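Local coordinates for alcohol oxidase (Myceliophthora thermophila, PDB 6F74), which binds flavin-adenine dinucleotide as a VAO-type flavoprotein and probably oxidises alcohol substrates with molecular oxygen as electron acceptor, at residues L140-A145 with I150-S155; L171-H176 with Y294-S299; A37-N42 with P126-N131. One frame throughout, in Å; residues are numbered along the deposited sequence.

Contact 1 of 3, residues L140-A145 with I150-S155. With FAD (flavin-adenine dinucleotide), chain I.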
loop_
_atom_site.group_PDB
_atom_site.type_symbol
_atom_site.label_atom_id
_atom_site.label_comp_id
_atom_site.label_asym_id
_atom_site.label_seq_id
_atom_site.Cartn_x
_atom_site.Cartn_y
_atom_site.Cartn_z
ATOM N N LEU A 140 -21.868 -15.371 -7.665
ATOM C CA LEU A 140 -21.680 -16.814 -7.782
ATOM C C LEU A 140 -20.393 -17.306 -7.067
ATOM O O LEU A 140 -20.373 -18.401 -6.487
ATOM C CB LEU A 140 -21.657 -17.257 -9.254
ATOM C CG LEU A 140 -22.959 -17.179 -10.056
ATOM C CD1 LEU A 140 -22.681 -17.140 -11.555
ATOM C CD2 LEU A 140 -23.885 -18.353 -9.705
ATOM N N THR A 141 -19.350 -16.481 -7.097
ATOM C CA THR A 141 -18.096 -16.823 -6.465
ATOM C C THR A 141 -18.248 -16.783 -4.958
ATOM O O THR A 141 -17.904 -17.749 -4.280
ATOM C CB THR A 141 -16.966 -15.913 -6.949
ATOM O OG1 THR A 141 -16.934 -15.965 -8.360
ATOM C CG2 THR A 141 -15.588 -16.338 -6.368
ATOM N N LEU A 142 -18.810 -15.689 -4.449
ATOM C CA LEU A 142 -19.120 -15.573 -3.044
ATOM C C LEU A 142 -19.918 -16.794 -2.588
ATOM O O LEU A 142 -19.494 -17.491 -1.655
ATOM C CB LEU A 142 -19.896 -14.292 -2.748
ATOM C CG LEU A 142 -20.427 -14.091 -1.319
ATOM C CD1 LEU A 142 -19.313 -14.097 -0.281
ATOM C CD2 LEU A 142 -21.210 -12.810 -1.218
ATOM N N ASN A 143 -21.040 -17.054 -3.259
ATOM C CA ASN A 143 -21.934 -18.145 -2.874
ATOM C C ASN A 143 -21.254 -19.523 -2.898
ATOM O O ASN A 143 -21.427 -20.312 -1.970
ATOM C CB ASN A 143 -23.200 -18.171 -3.767
ATOM C CG ASN A 143 -24.171 -17.034 -3.479
ATOM O OD1 ASN A 143 -23.986 -16.272 -2.550
ATOM N ND2 ASN A 143 -25.237 -16.931 -4.282
ATOM N N PHE A 144 -20.502 -19.806 -3.949
ATOM C CA PHE A 144 -19.773 -21.076 -4.064
ATOM C C PHE A 144 -18.757 -21.244 -2.904
ATOM O O PHE A 144 -18.648 -22.317 -2.349
ATOM C CB PHE A 144 -19.096 -21.190 -5.451
ATOM C CG PHE A 144 -18.451 -22.520 -5.725
ATOM C CD1 PHE A 144 -17.183 -22.820 -5.200
ATOM C CD2 PHE A 144 -19.084 -23.470 -6.507
ATOM C CE1 PHE A 144 -16.577 -24.025 -5.456
ATOM C CE2 PHE A 144 -18.489 -24.691 -6.756
ATOM C CZ PHE A 144 -17.226 -24.968 -6.234
ATOM N N ALA A 145 -18.036 -20.185 -2.538
ATOM C CA ALA A 145 -17.041 -20.244 -1.443
ATOM C C ALA A 145 -17.706 -20.625 -0.138
ATOM O O ALA A 145 -17.236 -21.505 0.589
ATOM C CB ALA A 145 -16.352 -18.902 -1.275
ATOM N N ILE A 150 -15.007 -22.919 1.408
ATOM C CA ILE A 150 -13.693 -22.676 0.836
ATOM C C ILE A 150 -13.366 -21.208 1.125
ATOM O O ILE A 150 -14.236 -20.315 0.945
ATOM C CB ILE A 150 -13.690 -22.924 -0.693
ATOM C CG1 ILE A 150 -13.967 -24.389 -0.996
ATOM C CG2 ILE A 150 -12.374 -22.500 -1.329
ATOM C CD1 ILE A 150 -13.830 -24.769 -2.469
ATOM N N ARG A 151 -12.110 -20.960 1.500
ATOM C CA ARG A 151 -11.641 -19.627 1.844
ATOM C C ARG A 151 -11.707 -18.695 0.636
ATOM O O ARG A 151 -11.164 -19.015 -0.438
ATOM C CB ARG A 151 -10.199 -19.661 2.389
ATOM C CG ARG A 151 -9.609 -18.287 2.659
ATOM C CD ARG A 151 -8.202 -18.304 3.159
ATOM N NE ARG A 151 -7.701 -16.946 3.366
ATOM C CZ ARG A 151 -6.501 -16.643 3.882
ATOM N NH1 ARG A 151 -5.662 -17.613 4.260
ATOM N NH2 ARG A 151 -6.121 -15.351 4.023
ATOM N N LEU A 152 -12.393 -17.564 0.805
ATOM C CA LEU A 152 -12.514 -16.588 -0.274
ATOM C C LEU A 152 -11.427 -15.544 -0.122
ATOM O O LEU A 152 -11.333 -14.896 0.914
ATOM C CB LEU A 152 -13.891 -15.913 -0.296
ATOM C CG LEU A 152 -14.136 -14.924 -1.445
ATOM C CD1 LEU A 152 -14.215 -15.657 -2.772
ATOM C CD2 LEU A 152 -15.413 -14.151 -1.218
ATOM N N VAL A 153 -10.631 -15.375 -1.175
ATOM C CA VAL A 153 -9.582 -14.388 -1.225
ATOM C C VAL A 153 -9.946 -13.331 -2.274
ATOM O O VAL A 153 -10.273 -13.650 -3.399
ATOM C CB VAL A 153 -8.207 -15.054 -1.518
ATOM C CG1 VAL A 153 -7.102 -14.017 -1.513
ATOM C CG2 VAL A 153 -7.901 -16.143 -0.471
ATOM N N THR A 154 -9.873 -12.066 -1.891
ATOM C CA THR A 154 -10.245 -10.962 -2.777
ATOM C C THR A 154 -8.982 -10.268 -3.273
ATOM O O THR A 154 -8.120 -9.921 -2.485
ATOM C CB THR A 154 -11.190 -9.971 -2.052
ATOM O OG1 THR A 154 -12.385 -10.666 -1.646
ATOM C CG2 THR A 154 -11.573 -8.758 -2.959
ATOM N N SER A 155 -8.879 -10.094 -4.590
ATOM C CA SER A 155 -7.770 -9.345 -5.182
ATOM C C SER A 155 -8.292 -8.423 -6.268
ATOM O O SER A 155 -8.979 -8.874 -7.176
ATOM C CB SER A 155 -6.744 -10.307 -5.732
ATOM O OG SER A 155 -5.614 -9.654 -6.258
HETATM P PA FAD I . -4.745 -6.010 -3.615
HETATM O O1A FAD I . -3.555 -6.912 -3.296
HETATM O O2A FAD I . -5.547 -6.370 -4.825
HETATM O O5B FAD I . -5.665 -5.985 -2.332
HETATM C C5B FAD I . -5.173 -5.432 -1.143
HETATM C C4B FAD I . -6.114 -5.793 -0.007
HETATM O O4B FAD I . -7.354 -5.166 -0.287
HETATM C C3B FAD I . -6.431 -7.257 0.159
HETATM O O3B FAD I . -6.744 -7.471 1.541
HETATM C C2B FAD I . -7.706 -7.458 -0.622
HETATM O O2B FAD I . -8.586 -8.465 -0.108
HETATM C C1B FAD I . -8.387 -6.127 -0.450
HETATM N N9A FAD I . -9.237 -5.684 -1.560
HETATM C C8A FAD I . -8.830 -5.302 -2.778
HETATM N N7A FAD I . -9.876 -4.919 -3.536
HETATM C C5A FAD I . -10.963 -5.051 -2.781
HETATM C C6A FAD I . -12.387 -4.797 -2.998
HETATM N N6A FAD I . -12.756 -4.323 -4.209
HETATM N N1A FAD I . -13.236 -5.067 -1.972
HETATM C C2A FAD I . -12.784 -5.544 -0.783
HETATM N N3A FAD I . -11.475 -5.779 -0.511
HETATM C C4A FAD I . -10.545 -5.545 -1.473
HETATM N N1 FAD I . 0.300 2.936 -1.345
HETATM C C2 FAD I . 0.289 4.267 -1.109
HETATM O O2 FAD I . -0.361 4.701 -0.124
HETATM N N3 FAD I . 0.928 5.143 -1.911
HETATM C C4 FAD I . 1.649 4.752 -2.976
HETATM O O4 FAD I . 2.256 5.564 -3.706
HETATM C C4X FAD I . 1.729 3.311 -3.294
HETATM N N5 FAD I . 2.444 2.859 -4.344
HETATM C C5X FAD I . 2.491 1.531 -4.615
HETATM C C6 FAD I . 3.219 1.083 -5.717
HETATM C C7 FAD I . 3.282 -0.259 -6.048
HETATM C C7M FAD I . 4.133 -0.572 -7.255
HETATM C C8 FAD I . 2.544 -1.255 -5.220
HETATM C C8M FAD I . 2.522 -2.743 -5.541
HETATM C C9 FAD I . 1.837 -0.815 -4.106
HETATM C C9A FAD I . 1.763 0.545 -3.761
HETATM N N10 FAD I . 1.022 1.034 -2.649
HETATM C C10 FAD I . 0.996 2.411 -2.391
HETATM C "C1'" FAD I . 0.338 0.140 -1.685
HETATM C "C2'" FAD I . -1.129 -0.107 -1.811
HETATM O "O2'" FAD I . -1.797 0.991 -1.193
HETATM C "C3'" FAD I . -1.494 -1.385 -1.048
HETATM O "O3'" FAD I . -0.655 -2.489 -1.431
HETATM C "C4'" FAD I . -2.959 -1.757 -1.236
HETATM O "O4'" FAD I . -3.249 -2.946 -0.495
HETATM C "C5'" FAD I . -3.296 -1.950 -2.707
HETATM O "O5'" FAD I . -4.664 -2.285 -2.861
HETATM P P FAD I . -4.967 -3.166 -4.140
HETATM O O1P FAD I . -4.313 -2.555 -5.348
HETATM O O2P FAD I . -6.439 -3.415 -4.135
HETATM O O3P FAD I . -4.150 -4.506 -3.748
#
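Ala-145 and Leu-152 hold the tight middle of this contact, their CB atoms 4.0 Å apart where the strand runs back beneath the helix. The short segment axes lie 9.5 Å from each other at 153°, nearly antiparallel. Leu-152 packs with both methyls: with CG anti to the backbone N (chi1 -177°), its CD1 comes 3.9 Å from Thr-141 CG2 while CD2 meets Leu-142 CD1, each side chain crossing it at about a right angle. Thr-141 turns its methyl to the strand, while its OG1 bonds to Asp-137 O of the same helix. Where the helix gives way to the strand, Ile-150 N donates to Ala-145 O at 2.8 Å with an N-H...O angle of 160°. Ile-150 CD1 also approaches Phe-144 CE1 obliquely at 4.1 Å; helix 42-52 closes over that ring, Phe-48 stacking on it. By contrast, Leu-140 and Asn-143 on the helix's far side are partly exposed and do not touch the strand segment. Beyond Leu-152 the strand diverges toward the cofactor, and Thr-154 O accepts a 2.8 Å hydrogen bond from FAD O2B. A helix leading by a short connection into a strand that reaches the adenosine ribose suits the FAD-binding domain of VAO-type flavoproteins.

Contact 2 of 3, residues L171-H176 with Y294-S299. With FAD (flavin-adenine dinucleotide), chain I.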
loop_
_atom_site.group_PDB
_atom_site.type_symbol
_atom_site.label_atom_id
_atom_site.label_comp_id
_atom_site.label_asym_id
_atom_site.label_seq_id
_atom_site.Cartn_x
_atom_site.Cartn_y
_atom_site.Cartn_z
ATOM N N LEU A 171 -10.027 -19.773 -2.826
ATOM C CA LEU A 171 -10.700 -19.426 -4.077
ATOM C C LEU A 171 -10.596 -17.920 -4.203
ATOM O O LEU A 171 -11.143 -17.186 -3.368
ATOM C CB LEU A 171 -12.154 -19.880 -4.048
ATOM C CG LEU A 171 -13.069 -19.451 -5.197
ATOM C CD1 LEU A 171 -12.501 -19.829 -6.579
ATOM C CD2 LEU A 171 -14.429 -20.084 -5.018
ATOM N N GLU A 172 -9.878 -17.445 -5.221
ATOM C CA GLU A 172 -9.700 -16.014 -5.405
ATOM C C GLU A 172 -10.854 -15.369 -6.195
ATOM O O GLU A 172 -11.170 -15.779 -7.297
ATOM C CB GLU A 172 -8.372 -15.720 -6.084
ATOM C CG GLU A 172 -8.042 -14.239 -6.178
ATOM C CD GLU A 172 -6.761 -13.972 -6.914
ATOM O OE1 GLU A 172 -6.797 -14.015 -8.141
ATOM O OE2 GLU A 172 -5.729 -13.674 -6.266
ATOM N N LEU A 173 -11.476 -14.356 -5.607
ATOM C CA LEU A 173 -12.309 -13.433 -6.342
ATOM C C LEU A 173 -11.400 -12.388 -6.937
ATOM O O LEU A 173 -10.983 -11.440 -6.236
ATOM C CB LEU A 173 -13.337 -12.795 -5.409
ATOM C CG LEU A 173 -14.234 -11.732 -6.059
ATOM C CD1 LEU A 173 -15.115 -12.328 -7.146
ATOM C CD2 LEU A 173 -15.053 -11.093 -4.965
ATOM N N TRP A 174 -11.072 -12.558 -8.214
ATOM C CA TRP A 174 -10.203 -11.609 -8.946
ATOM C C TRP A 174 -11.050 -10.540 -9.652
ATOM O O TRP A 174 -11.823 -10.835 -10.563
ATOM C CB TRP A 174 -9.372 -12.390 -9.954
ATOM C CG TRP A 174 -8.244 -11.646 -10.595
ATOM C CD1 TRP A 174 -7.483 -10.631 -10.046
ATOM C CD2 TRP A 174 -7.721 -11.872 -11.897
ATOM N NE1 TRP A 174 -6.531 -10.218 -10.951
ATOM C CE2 TRP A 174 -6.651 -10.966 -12.092
ATOM C CE3 TRP A 174 -8.037 -12.766 -12.917
ATOM C CZ2 TRP A 174 -5.895 -10.934 -13.270
ATOM C CZ3 TRP A 174 -7.292 -12.731 -14.101
ATOM C CH2 TRP A 174 -6.233 -11.812 -14.260
ATOM N N LEU A 175 -10.900 -9.288 -9.216
ATOM C CA LEU A 175 -11.747 -8.186 -9.675
ATOM C C LEU A 175 -11.143 -7.348 -10.785
ATOM O O LEU A 175 -11.734 -6.357 -11.199
ATOM C CB LEU A 175 -12.118 -7.324 -8.476
ATOM C CG LEU A 175 -12.944 -8.085 -7.421
ATOM C CD1 LEU A 175 -13.084 -7.217 -6.178
ATOM C CD2 LEU A 175 -14.316 -8.498 -7.948
ATOM N N HIS A 176 -9.999 -7.763 -11.314
ATOM C CA HIS A 176 -9.214 -6.931 -12.248
ATOM C C HIS A 176 -9.981 -6.562 -13.526
ATOM O O HIS A 176 -9.779 -5.501 -14.076
ATOM C CB HIS A 176 -7.895 -7.630 -12.544
ATOM C CG HIS A 176 -6.965 -6.855 -13.415
ATOM N ND1 HIS A 176 -6.561 -7.307 -14.646
ATOM C CD2 HIS A 176 -6.323 -5.684 -13.211
ATOM C CE1 HIS A 176 -5.733 -6.431 -15.181
ATOM N NE2 HIS A 176 -5.542 -5.459 -14.316
ATOM N N TYR A 294 -14.603 -5.997 5.185
ATOM C CA TYR A 294 -15.950 -5.687 5.684
ATOM C C TYR A 294 -17.026 -6.098 4.686
ATOM O O TYR A 294 -18.155 -6.384 5.068
ATOM C CB TYR A 294 -16.081 -4.217 6.065
ATOM C CG TYR A 294 -15.077 -3.791 7.100
ATOM C CD1 TYR A 294 -15.317 -3.992 8.457
ATOM C CD2 TYR A 294 -13.867 -3.213 6.726
ATOM C CE1 TYR A 294 -14.397 -3.614 9.408
ATOM C CE2 TYR A 294 -12.930 -2.840 7.673
ATOM C CZ TYR A 294 -13.200 -3.021 9.011
ATOM O OH TYR A 294 -12.281 -2.623 9.952
ATOM N N GLY A 295 -16.630 -6.208 3.420
ATOM C CA GLY A 295 -17.547 -6.492 2.311
ATOM C C GLY A 295 -16.741 -6.342 1.046
ATOM O O GLY A 295 -15.588 -5.892 1.113
ATOM N N ILE A 296 -17.310 -6.739 -0.093
ATOM C CA ILE A 296 -16.641 -6.596 -1.389
ATOM C C ILE A 296 -17.011 -5.239 -1.984
ATOM O O ILE A 296 -18.170 -5.010 -2.343
ATOM C CB ILE A 296 -17.054 -7.702 -2.388
ATOM C CG1 ILE A 296 -16.817 -9.093 -1.811
ATOM C CG2 ILE A 296 -16.269 -7.568 -3.696
ATOM C CD1 ILE A 296 -17.710 -10.146 -2.430
ATOM N N VAL A 297 -16.011 -4.360 -2.119
ATOM C CA VAL A 297 -16.248 -3.013 -2.613
ATOM C C VAL A 297 -16.396 -3.053 -4.143
ATOM O O VAL A 297 -15.452 -3.377 -4.878
ATOM C CB VAL A 297 -15.168 -2.022 -2.172
ATOM C CG1 VAL A 297 -15.520 -0.616 -2.641
ATOM C CG2 VAL A 297 -15.002 -2.045 -0.656
ATOM N N LEU A 298 -17.612 -2.740 -4.597
ATOM C CA LEU A 298 -17.948 -2.755 -6.017
ATOM C C LEU A 298 -17.658 -1.433 -6.685
ATOM O O LEU A 298 -17.309 -1.389 -7.869
ATOM C CB LEU A 298 -19.434 -3.085 -6.211
ATOM C CG LEU A 298 -19.953 -4.357 -5.535
ATOM C CD1 LEU A 298 -21.417 -4.526 -5.800
ATOM C CD2 LEU A 298 -19.101 -5.561 -5.894
ATOM N N SER A 299 -17.885 -0.346 -5.964
ATOM C CA SER A 299 -17.685 0.983 -6.521
ATOM C C SER A 299 -17.466 1.973 -5.392
ATOM O O SER A 299 -17.895 1.744 -4.267
ATOM C CB SER A 299 -18.911 1.390 -7.340
ATOM O OG SER A 299 -19.939 1.811 -6.471
HETATM P PA FAD I . -4.745 -6.010 -3.615
HETATM O O1A FAD I . -3.555 -6.912 -3.296
HETATM O O2A FAD I . -5.547 -6.370 -4.825
HETATM O O5B FAD I . -5.665 -5.985 -2.332
HETATM C C5B FAD I . -5.173 -5.432 -1.143
HETATM C C4B FAD I . -6.114 -5.793 -0.007
HETATM O O4B FAD I . -7.354 -5.166 -0.287
HETATM C C3B FAD I . -6.431 -7.257 0.159
HETATM O O3B FAD I . -6.744 -7.471 1.541
HETATM C C2B FAD I . -7.706 -7.458 -0.622
HETATM O O2B FAD I . -8.586 -8.465 -0.108
HETATM C C1B FAD I . -8.387 -6.127 -0.450
HETATM N N9A FAD I . -9.237 -5.684 -1.560
HETATM C C8A FAD I . -8.830 -5.302 -2.778
HETATM N N7A FAD I . -9.876 -4.919 -3.536
HETATM C C5A FAD I . -10.963 -5.051 -2.781
HETATM C C6A FAD I . -12.387 -4.797 -2.998
HETATM N N6A FAD I . -12.756 -4.323 -4.209
HETATM N N1A FAD I . -13.236 -5.067 -1.972
HETATM C C2A FAD I . -12.784 -5.544 -0.783
HETATM N N3A FAD I . -11.475 -5.779 -0.511
HETATM C C4A FAD I . -10.545 -5.545 -1.473
HETATM N N1 FAD I . 0.300 2.936 -1.345
HETATM C C2 FAD I . 0.289 4.267 -1.109
HETATM O O2 FAD I . -0.361 4.701 -0.124
HETATM N N3 FAD I . 0.928 5.143 -1.911
HETATM C C4 FAD I . 1.649 4.752 -2.976
HETATM O O4 FAD I . 2.256 5.564 -3.706
HETATM C C4X FAD I . 1.729 3.311 -3.294
HETATM N N5 FAD I . 2.444 2.859 -4.344
HETATM C C5X FAD I . 2.491 1.531 -4.615
HETATM C C6 FAD I . 3.219 1.083 -5.717
HETATM C C7 FAD I . 3.282 -0.259 -6.048
HETATM C C7M FAD I . 4.133 -0.572 -7.255
HETATM C C8 FAD I . 2.544 -1.255 -5.220
HETATM C C8M FAD I . 2.522 -2.743 -5.541
HETATM C C9 FAD I . 1.837 -0.815 -4.106
HETATM C C9A FAD I . 1.763 0.545 -3.761
HETATM N N10 FAD I . 1.022 1.034 -2.649
HETATM C C10 FAD I . 0.996 2.411 -2.391
HETATM C "C1'" FAD I . 0.338 0.140 -1.685
HETATM C "C2'" FAD I . -1.129 -0.107 -1.811
HETATM O "O2'" FAD I . -1.797 0.991 -1.193
HETATM C "C3'" FAD I . -1.494 -1.385 -1.048
HETATM O "O3'" FAD I . -0.655 -2.489 -1.431
HETATM C "C4'" FAD I . -2.959 -1.757 -1.236
HETATM O "O4'" FAD I . -3.249 -2.946 -0.495
HETATM C "C5'" FAD I . -3.296 -1.950 -2.707
HETATM O "O5'" FAD I . -4.664 -2.285 -2.861
HETATM P P FAD I . -4.967 -3.166 -4.140
HETATM O O1P FAD I . -4.313 -2.555 -5.348
HETATM O O2P FAD I . -6.439 -3.415 -4.135
HETATM O O3P FAD I . -4.150 -4.506 -3.748
#
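Leu-173 and Ile-296 reach toward each other tip to tip across two segments whose nearest CA atoms, those of Leu-175 and Leu-298, are 9.0 Å apart. Leu-173 extends with CG anti to its backbone N (chi1 177°), which carries CD2 to 3.8 Å from Ile-296 CD1 and almost as near CG2. The isoleucine thus presents both branches to one methyl, CG1 lying anti to the carbonyl carbon and CG2 anti to the backbone N. Leu-175 takes a different staggered position from Leu-173 (chi1 -63°), CG anti to the carbonyl carbon, and its CD1 passes obliquely to Ile-296 CG2 at 4.1 Å while lying 3.5 Å from FAD N6A. The polar recognition comes from backbone: Val-297 N donates to FAD N1A at 2.9 Å, and FAD N6A donates to Val-297 O at 2.9 Å, both N-H...acceptor angles exceeding 160°. Val-297 CG2 adds a contact beside N1A. The chemistry implies that one residue's peptide groups read the donor and acceptor pattern of adenine, while the buried aliphatic contact joins its strand to 171-174.

Contact 3 of 3, residues A37-N42 with P126-N131. With NAG (2-acetamido-2-deoxy-beta-D-glucopyranose), chain J.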
loop_
_atom_site.group_PDB
_atom_site.type_symbol
_atom_site.label_atom_id
_atom_site.label_comp_id
_atom_site.label_asym_id
_atom_site.label_seq_id
_atom_site.Cartn_x
_atom_site.Cartn_y
_atom_site.Cartn_z
ATOM N N ALA A 37 -11.063 -34.536 1.630
ATOM C CA ALA A 37 -12.322 -35.190 1.286
ATOM C C ALA A 37 -13.455 -34.179 0.991
ATOM O O ALA A 37 -14.257 -34.388 0.083
ATOM C CB ALA A 37 -12.735 -36.125 2.417
ATOM N N CYS A 38 -13.500 -33.085 1.744
ATOM C CA CYS A 38 -14.511 -32.033 1.549
ATOM C C CYS A 38 -14.336 -31.154 0.289
ATOM O O CYS A 38 -15.253 -30.434 -0.119
ATOM C CB CYS A 38 -14.585 -31.142 2.808
ATOM S SG CYS A 38 -13.011 -30.441 3.321
ATOM N N TRP A 39 -13.158 -31.187 -0.312
ATOM C CA TRP A 39 -12.857 -30.354 -1.476
ATOM C C TRP A 39 -13.697 -30.829 -2.641
ATOM O O TRP A 39 -13.729 -32.011 -2.905
ATOM C CB TRP A 39 -11.366 -30.426 -1.810
ATOM C CG TRP A 39 -10.899 -29.468 -2.861
ATOM C CD1 TRP A 39 -10.618 -29.757 -4.155
ATOM C CD2 TRP A 39 -10.626 -28.061 -2.689
ATOM N NE1 TRP A 39 -10.203 -28.631 -4.818
ATOM C CE2 TRP A 39 -10.205 -27.570 -3.947
ATOM C CE3 TRP A 39 -10.713 -27.171 -1.597
ATOM C CZ2 TRP A 39 -9.861 -26.233 -4.155
ATOM C CZ3 TRP A 39 -10.375 -25.842 -1.789
ATOM C CH2 TRP A 39 -9.957 -25.374 -3.071
ATOM N N PRO A 40 -14.394 -29.918 -3.341
ATOM C CA PRO A 40 -15.190 -30.345 -4.503
ATOM C C PRO A 40 -14.359 -31.057 -5.580
ATOM O O PRO A 40 -13.239 -30.627 -5.848
ATOM C CB PRO A 40 -15.764 -29.030 -5.040
ATOM C CG PRO A 40 -15.651 -28.057 -3.929
ATOM C CD PRO A 40 -14.442 -28.463 -3.146
ATOM N N ASP A 41 -14.904 -32.133 -6.168
ATOM C CA ASP A 41 -14.177 -32.920 -7.188
ATOM C C ASP A 41 -14.210 -32.210 -8.542
ATOM O O ASP A 41 -14.851 -31.171 -8.681
ATOM C CB ASP A 41 -14.696 -34.382 -7.281
ATOM C CG ASP A 41 -16.112 -34.499 -7.833
ATOM O OD1 ASP A 41 -16.678 -33.510 -8.322
ATOM O OD2 ASP A 41 -16.656 -35.605 -7.786
ATOM N N ASN A 42 -13.519 -32.758 -9.535
ATOM C CA ASN A 42 -13.353 -32.062 -10.802
ATOM C C ASN A 42 -14.694 -31.702 -11.466
ATOM O O ASN A 42 -14.836 -30.611 -12.005
ATOM C CB ASN A 42 -12.426 -32.840 -11.752
ATOM C CG ASN A 42 -10.981 -32.975 -11.213
ATOM O OD1 ASN A 42 -10.381 -34.042 -11.325
ATOM N ND2 ASN A 42 -10.407 -31.892 -10.646
ATOM N N PRO A 126 -3.703 -18.398 -3.801
ATOM C CA PRO A 126 -4.945 -19.091 -4.140
ATOM C C PRO A 126 -4.793 -20.154 -5.217
ATOM O O PRO A 126 -4.024 -19.993 -6.166
ATOM C CB PRO A 126 -5.855 -17.962 -4.670
ATOM C CG PRO A 126 -5.349 -16.753 -4.009
ATOM C CD PRO A 126 -3.859 -16.933 -3.912
ATOM N N TYR A 127 -5.565 -21.226 -5.048
ATOM C CA TYR A 127 -5.528 -22.415 -5.901
ATOM C C TYR A 127 -6.455 -22.277 -7.120
ATOM O O TYR A 127 -6.165 -22.795 -8.205
ATOM C CB TYR A 127 -5.872 -23.613 -5.022
ATOM C CG TYR A 127 -5.671 -24.990 -5.626
ATOM C CD1 TYR A 127 -4.423 -25.639 -5.579
ATOM C CD2 TYR A 127 -6.735 -25.664 -6.196
ATOM C CE1 TYR A 127 -4.254 -26.898 -6.086
ATOM C CE2 TYR A 127 -6.568 -26.924 -6.741
ATOM C CZ TYR A 127 -5.343 -27.549 -6.665
ATOM O OH TYR A 127 -5.255 -28.800 -7.220
ATOM N N TYR A 128 -7.570 -21.588 -6.956
ATOM C CA TYR A 128 -8.429 -21.215 -8.088
ATOM C C TYR A 128 -8.687 -19.732 -8.037
ATOM O O TYR A 128 -8.692 -19.149 -6.954
ATOM C CB TYR A 128 -9.787 -21.938 -8.035
ATOM C CG TYR A 128 -9.790 -23.365 -8.525
ATOM C CD1 TYR A 128 -9.802 -23.656 -9.886
ATOM C CD2 TYR A 128 -9.812 -24.416 -7.636
ATOM C CE1 TYR A 128 -9.850 -24.978 -10.343
ATOM C CE2 TYR A 128 -9.847 -25.724 -8.060
ATOM C CZ TYR A 128 -9.856 -26.015 -9.421
ATOM O OH TYR A 128 -9.870 -27.333 -9.828
ATOM N N ALA A 129 -8.900 -19.132 -9.191
ATOM C CA ALA A 129 -9.398 -17.764 -9.277
ATOM C C ALA A 129 -10.570 -17.692 -10.227
ATOM O O ALA A 129 -10.603 -18.411 -11.220
ATOM C CB ALA A 129 -8.291 -16.833 -9.751
ATOM N N VAL A 130 -11.539 -16.833 -9.926
ATOM C CA VAL A 130 -12.608 -16.485 -10.873
ATOM C C VAL A 130 -12.284 -15.108 -11.454
ATOM O O VAL A 130 -12.182 -14.125 -10.716
ATOM C CB VAL A 130 -13.969 -16.485 -10.173
ATOM C CG1 VAL A 130 -15.059 -15.949 -11.090
ATOM C CG2 VAL A 130 -14.311 -17.891 -9.703
ATOM N N ASN A 131 -12.084 -15.055 -12.767
ATOM C CA ASN A 131 -11.889 -13.807 -13.481
ATOM C C ASN A 131 -13.261 -13.122 -13.593
ATOM O O ASN A 131 -13.965 -13.281 -14.591
ATOM C CB ASN A 131 -11.255 -14.075 -14.867
ATOM C CG ASN A 131 -11.131 -12.834 -15.712
ATOM O OD1 ASN A 131 -11.238 -11.731 -15.204
ATOM N ND2 ASN A 131 -10.906 -13.018 -17.016
HETATM C C1 NAG J . -10.776 -12.023 -18.044
HETATM C C2 NAG J . -9.863 -12.439 -19.181
HETATM C C3 NAG J . -9.758 -11.280 -20.164
HETATM C C4 NAG J . -11.114 -10.984 -20.787
HETATM C C5 NAG J . -12.062 -10.641 -19.652
HETATM C C6 NAG J . -13.480 -10.509 -20.219
HETATM C C7 NAG J . -8.035 -13.944 -18.513
HETATM C C8 NAG J . -6.627 -13.984 -17.998
HETATM N N2 NAG J . -8.524 -12.718 -18.691
HETATM O O3 NAG J . -8.775 -11.562 -21.158
HETATM O O4 NAG J . -11.008 -9.895 -21.752
HETATM O O5 NAG J . -12.054 -11.646 -18.604
HETATM O O6 NAG J . -14.399 -10.313 -19.141
HETATM O O7 NAG J . -8.675 -14.959 -18.734
HETATM O O HOH W 1 -9.762 -29.063 -7.701
#
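Water 1 links the two segments through Tyr-128 OH, 2.7 Å away, and Trp-39 NE1, which donates to it at 2.9 Å. The water lies in the plane of both rings, at their edges. The carbon contacts come from the indole's six-membered ring: Trp-39 CZ2 approaches Tyr-128 CD2 at 3.9 Å, edge against edge, and Tyr-127 CD2 at 3.8 Å. The Trp-39 six-membered ring and the Tyr-127 ring have planes at 86° but an oblique approach, with centroids 5.8 Å apart. Different first torsions bring both neighbouring tyrosines to the same indole atom, CZ2: Tyr-127 has CG anti to the backbone N (chi1 -170°), whereas Tyr-128 has it anti to the carbonyl carbon (chi1 -80°). Trp-45 stacks on Tyr-128 and also meets Trp-39, so helix 42-52 joins the cluster, while Lys-59 makes a cation-pi contact with Tyr-127. At the strand's far end, Asn-131 ND2 carries the N-linked sugar through a 1.4 Å bond to NAG C1. One water thus satisfies the indole N-H, and the rest of the attachment of the N-terminal loop to strand 128-131 is aromatic carbon contact.

Overall arrangement
Along the chain contact 3 closes first, then contact 1, then contact 2. All three reach the same mixed four-stranded sheet, ordered 57-59, 128-131, 171-174, 152-155, so strand 171-174 of contact 2 lies between the strands of contacts 3 and 1. Backbone pairing joins them: Val-153 with Leu-173, and Tyr-128 and Val-130 with Glu-172. Centres of contacts 1 and 2 are about 9 Å apart, those of 1 and 3 about 10 Å, those of 2 and 3 about 17 Å. Contacts 1 and 2 both touch FAD, and strand 296-306 brings in the antiparallel sheet; contact 3 lies away from the cofactor. The series therefore runs from the N-terminal loop to the adenosine end of FAD.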